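Local coordinates for protein glutamate--LysW ligase ArgX (Sulfolobus tokodaii, PDB 3VPB) that probably joins the amino group of glutamate to the gamma-carboxyl of the C-terminal glutamate of the carrier protein LysW, using ATP, in arginine biosynthesis, at residues 146-149 with 150-154; 268-271 with 272-276. All blocks are in the same frame, centred on the assembly; numbering follows the deposited sequence.

Interaction 1: 146-149 with 150-154; sequences GKTI and IEHRE
His152 folds back on Thr148 one turn earlier in helix 143-153 of the ATP-grasp domain, and both its backbone N and its ring ND1 bond to Thr148 O. The ring bond is the shorter, 2.7 Å from ND1 to O. The carbonyl lies at the ring's edge, in the ring plane, while ND1 stands above the carbonyl plane, on the opposite face from the backbone N. With CG beside its own backbone N (chi1 -78°), the imidazole can turn back this way, and with ND1 as donor, NE2 is probably the accepting nitrogen, consistent with Arg153 NE bonding to His152 NE2 of the second subunit. Beside this pair, Ile149 CG2 packs over one face of the Arg153 guanidinium, 3.7 Å from NH2, a hydrophobic methyl suited to a flat cation that also pairs with Asp126 (a salt bridge) and Ser138 of its own chain. Ile150, branched and apolar, turns instead to helix 110-120. Further out, Thr148 OG1 also meets Ser138 of the second subunit, and Glu151 forms a salt bridge with Arg200 there. A single water joins the two side chains, lying 3.0 Å from Thr148 OG1 and donating to Glu151 OE2 at 2.5 Å.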
loop_
_atom_site.group_PDB
_atom_site.type_symbol
_atom_site.label_atom_id
_atom_site.label_comp_id
_atom_site.label_asym_id
_atom_site.label_seq_id
_atom_site.Cartn_x
_atom_site.Cartn_y
_atom_site.Cartn_z
ATOM N N GLY B 146 -10.582 -2.994 -19.675
ATOM C CA GLY B 146 -9.351 -2.181 -19.716
ATOM C C GLY B 146 -9.382 -1.050 -18.694
ATOM O O GLY B 146 -8.449 -0.876 -17.929
ATOM N N LYS B 147 -10.484 -0.302 -18.662
ATOM C CA LYS B 147 -10.627 0.842 -17.731
ATOM C C LYS B 147 -10.607 0.421 -16.266
ATOM O O LYS B 147 -10.004 1.105 -15.432
ATOM C CB LYS B 147 -11.924 1.622 -18.023
ATOM C CG LYS B 147 -11.823 2.528 -19.251
ATOM C CD LYS B 147 -13.158 3.197 -19.592
ATOM C CE LYS B 147 -12.914 4.504 -20.296
ATOM N NZ LYS B 147 -14.042 4.975 -21.143
ATOM N N THR B 148 -11.271 -0.687 -15.947
ATOM C CA THR B 148 -11.310 -1.129 -14.546
ATOM C C THR B 148 -9.958 -1.675 -14.098
ATOM O O THR B 148 -9.531 -1.415 -12.978
ATOM C CB THR B 148 -12.496 -2.073 -14.210
ATOM O OG1 THR B 148 -12.580 -2.215 -12.782
ATOM C CG2 THR B 148 -12.297 -3.427 -14.802
ATOM N N ILE B 149 -9.244 -2.358 -14.989
ATOM C CA ILE B 149 -7.886 -2.814 -14.657
ATOM C C ILE B 149 -6.956 -1.624 -14.428
ATOM O O ILE B 149 -6.189 -1.595 -13.457
ATOM C CB ILE B 149 -7.314 -3.819 -15.722
ATOM C CG1 ILE B 149 -8.170 -5.093 -15.784
ATOM C CG2 ILE B 149 -5.814 -4.190 -15.414
ATOM C CD1 ILE B 149 -8.273 -5.869 -14.477
ATOM N N ILE B 150 -7.008 -0.627 -15.309
ATOM C CA ILE B 150 -6.200 0.586 -15.110
ATOM C C ILE B 150 -6.428 1.187 -13.727
ATOM O O ILE B 150 -5.475 1.528 -13.029
ATOM C CB ILE B 150 -6.483 1.629 -16.208
ATOM C CG1 ILE B 150 -5.821 1.182 -17.524
ATOM C CG2 ILE B 150 -5.963 3.005 -15.811
ATOM C CD1 ILE B 150 -6.274 2.006 -18.739
ATOM N N GLU B 151 -7.694 1.296 -13.330
ATOM C CA GLU B 151 -8.021 1.869 -12.028
ATOM C C GLU B 151 -7.440 1.049 -10.882
ATOM O O GLU B 151 -6.923 1.607 -9.909
ATOM C CB GLU B 151 -9.551 1.961 -11.842
ATOM C CG GLU B 151 -10.234 3.079 -12.613
ATOM C CD GLU B 151 -11.712 3.265 -12.231
ATOM O OE1 GLU B 151 -12.301 4.292 -12.631
ATOM O OE2 GLU B 151 -12.269 2.393 -11.538
ATOM N N HIS B 152 -7.581 -0.271 -10.984
ATOM C CA HIS B 152 -7.039 -1.173 -9.990
ATOM C C HIS B 152 -5.519 -1.078 -9.862
ATOM O O HIS B 152 -5.021 -1.050 -8.729
ATOM C CB HIS B 152 -7.479 -2.610 -10.252
ATOM C CG HIS B 152 -8.892 -2.892 -9.816
ATOM N ND1 HIS B 152 -9.995 -2.433 -10.507
ATOM C CD2 HIS B 152 -9.374 -3.585 -8.758
ATOM C CE1 HIS B 152 -11.097 -2.827 -9.887
ATOM N NE2 HIS B 152 -10.748 -3.520 -8.820
ATOM N N ARG B 153 -4.794 -1.007 -10.994
ATOM C CA ARG B 153 -3.329 -0.904 -10.912
ATOM C C ARG B 153 -2.893 0.394 -10.211
ATOM O O ARG B 153 -1.850 0.434 -9.542
ATOM C CB ARG B 153 -2.654 -0.995 -12.288
ATOM C CG ARG B 153 -2.895 -2.286 -13.067
ATOM C CD ARG B 153 -2.085 -3.485 -12.572
ATOM N NE ARG B 153 -2.543 -4.675 -13.305
ATOM C CZ ARG B 153 -2.101 -5.061 -14.497
ATOM N NH1 ARG B 153 -1.134 -4.391 -15.102
ATOM N NH2 ARG B 153 -2.637 -6.132 -15.080
ATOM N N GLU B 154 -3.679 1.457 -10.373
ATOM C CA GLU B 154 -3.307 2.765 -9.826
ATOM C C GLU B 154 -3.249 2.788 -8.312
ATOM O O GLU B 154 -2.656 3.707 -7.724
ATOM C CB GLU B 154 -4.264 3.863 -10.323
ATOM C CG GLU B 154 -4.038 4.233 -11.765
ATOM C CD GLU B 154 -2.669 4.834 -11.990
ATOM O OE1 GLU B 154 -2.467 5.991 -11.560
ATOM O OE2 GLU B 154 -1.797 4.151 -12.584
HETATM O O HOH W 1 -13.774 0.442 -12.078
#

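Interaction 2: 268-271 with 272-276; sequences VAQK and LVEYI
Leu272 begins the second turn of helix 268-280, its N bonded to Val268 O in the alpha-helical i to i+4 pattern. Its branched end leads away from the preceding turn to Phe233 on strand 233-241, which Val268 also touches. Val273 takes the other flank: its N bonds to Ala269 O, its CG2 lies 3.4 Å from that oxygen, and both residues, small and apolar, fit against helix 12-23 of the preATP-grasp domain. Glu274 carries the polar side-chain contact. Its chain is extended beyond CG, and OE1 accepts from Gln270 NE2 at 3.0 Å along an almost straight N-H line (178°). The donor points within the amide plane but meets OE1 from above the carboxylate plane, and the two flat groups stand 83° apart. A bend at chi2 (61°) brings the glutamine amide round to it, and Gln270 OE1 accepts from Asn24. Lys271 CD lies 3.8 Å from Glu274 OE2, the two side chains running side by side. Tyr275 bonds through N to Lys271 O, while its ring extends to Ile182 and its hydroxyl to Glu232. Lys271 NZ stays 5.8 Å from Glu274 OE2, so the lysine probably lends the carboxylate only long-range electrostatic support, whereas the amide grips it directly.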
loop_
_atom_site.group_PDB
_atom_site.type_symbol
_atom_site.label_atom_id
_atom_site.label_comp_id
_atom_site.label_asym_id
_atom_site.label_seq_id
_atom_site.Cartn_x
_atom_site.Cartn_y
_atom_site.Cartn_z
ATOM N N VAL B 268 16.206 -32.524 -10.377
ATOM C CA VAL B 268 16.740 -31.152 -10.535
ATOM C C VAL B 268 17.748 -30.769 -9.433
ATOM O O VAL B 268 18.816 -30.221 -9.736
ATOM C CB VAL B 268 15.597 -30.106 -10.639
ATOM C CG1 VAL B 268 16.137 -28.665 -10.669
ATOM C CG2 VAL B 268 14.747 -30.339 -11.884
ATOM N N ALA B 269 17.415 -31.065 -8.179
ATOM C CA ALA B 269 18.334 -30.758 -7.061
ATOM C C ALA B 269 19.679 -31.504 -7.204
ATOM O O ALA B 269 20.753 -30.949 -6.952
ATOM C CB ALA B 269 17.661 -31.027 -5.713
ATOM N N GLN B 270 19.631 -32.747 -7.678
ATOM C CA GLN B 270 20.876 -33.510 -7.898
ATOM C C GLN B 270 21.704 -32.916 -9.031
ATOM O O GLN B 270 22.946 -32.805 -8.920
ATOM C CB GLN B 270 20.534 -34.992 -8.183
ATOM C CG GLN B 270 21.747 -35.899 -8.435
ATOM C CD GLN B 270 22.705 -35.971 -7.243
ATOM O OE1 GLN B 270 22.295 -35.869 -6.091
ATOM N NE2 GLN B 270 23.990 -36.152 -7.531
ATOM N N LYS B 271 21.044 -32.547 -10.132
ATOM C CA LYS B 271 21.746 -31.923 -11.262
ATOM C C LYS B 271 22.408 -30.603 -10.869
ATOM O O LYS B 271 23.516 -30.296 -11.305
ATOM C CB LYS B 271 20.803 -31.711 -12.456
ATOM C CG LYS B 271 20.254 -33.023 -13.032
ATOM C CD LYS B 271 21.397 -33.782 -13.738
ATOM C CE LYS B 271 20.939 -35.158 -14.216
ATOM N NZ LYS B 271 19.950 -35.013 -15.329
ATOM N N LEU B 272 21.720 -29.826 -10.048
ATOM C CA LEU B 272 22.288 -28.559 -9.552
ATOM C C LEU B 272 23.551 -28.798 -8.707
ATOM O O LEU B 272 24.588 -28.150 -8.912
ATOM C CB LEU B 272 21.238 -27.828 -8.681
ATOM C CG LEU B 272 21.731 -26.495 -8.083
ATOM C CD1 LEU B 272 22.124 -25.492 -9.146
ATOM C CD2 LEU B 272 20.652 -25.931 -7.167
ATOM N N VAL B 273 23.453 -29.721 -7.752
ATOM C CA VAL B 273 24.556 -29.973 -6.811
ATOM C C VAL B 273 25.730 -30.536 -7.616
ATOM O O VAL B 273 26.878 -30.132 -7.423
ATOM C CB VAL B 273 24.135 -30.888 -5.647
ATOM C CG1 VAL B 273 25.355 -31.339 -4.847
ATOM C CG2 VAL B 273 23.197 -30.127 -4.709
ATOM N N GLU B 274 25.435 -31.418 -8.563
ATOM C CA GLU B 274 26.499 -31.923 -9.449
ATOM C C GLU B 274 27.201 -30.807 -10.194
ATOM O O GLU B 274 28.448 -30.787 -10.262
ATOM C CB GLU B 274 25.926 -32.922 -10.448
ATOM C CG GLU B 274 25.637 -34.263 -9.821
ATOM C CD GLU B 274 24.960 -35.245 -10.775
ATOM O OE1 GLU B 274 24.797 -36.427 -10.385
ATOM O OE2 GLU B 274 24.593 -34.850 -11.904
ATOM N N TYR B 275 26.421 -29.901 -10.788
ATOM C CA TYR B 275 26.970 -28.748 -11.492
ATOM C C TYR B 275 27.882 -27.902 -10.587
ATOM O O TYR B 275 28.962 -27.494 -11.003
ATOM C CB TYR B 275 25.842 -27.882 -12.058
ATOM C CG TYR B 275 26.301 -26.577 -12.646
ATOM C CD1 TYR B 275 26.816 -26.518 -13.949
ATOM C CD2 TYR B 275 26.240 -25.397 -11.903
ATOM C CE1 TYR B 275 27.236 -25.295 -14.518
ATOM C CE2 TYR B 275 26.664 -24.188 -12.452
ATOM C CZ TYR B 275 27.163 -24.149 -13.753
ATOM O OH TYR B 275 27.589 -22.954 -14.274
ATOM N N ILE B 276 27.435 -27.650 -9.368
ATOM C CA ILE B 276 28.201 -26.845 -8.401
ATOM C C ILE B 276 29.526 -27.529 -8.059
ATOM O O ILE B 276 30.575 -26.893 -8.084
ATOM C CB ILE B 276 27.350 -26.556 -7.140
ATOM C CG1 ILE B 276 26.255 -25.548 -7.505
ATOM C CG2 ILE B 276 28.179 -25.985 -5.971
ATOM C CD1 ILE B 276 25.090 -25.600 -6.484
#

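Coming from the N terminus, the chain passes through the parallel-sheet domain before reaching interaction 1, on helix 143-153 of the ATP-grasp domain; interaction 2 follows on helix 268-280, near the C terminus. Each links neighbouring turns of one helix, so neither closes a long loop, and the two neither nest nor cross. They lie on opposite sides of the chain's centre, with centres about 43 Å apart. Between them the chain builds the five-stranded antiparallel sheet and residues of the nucleotide, metal and glutamate sites. Residues 146-154 join the four-stranded antiparallel sheet and helix 110-120 to a second subunit; residues 268-276 bring the chain back to helix 12-23, linking the ATP-grasp and preATP-grasp domains.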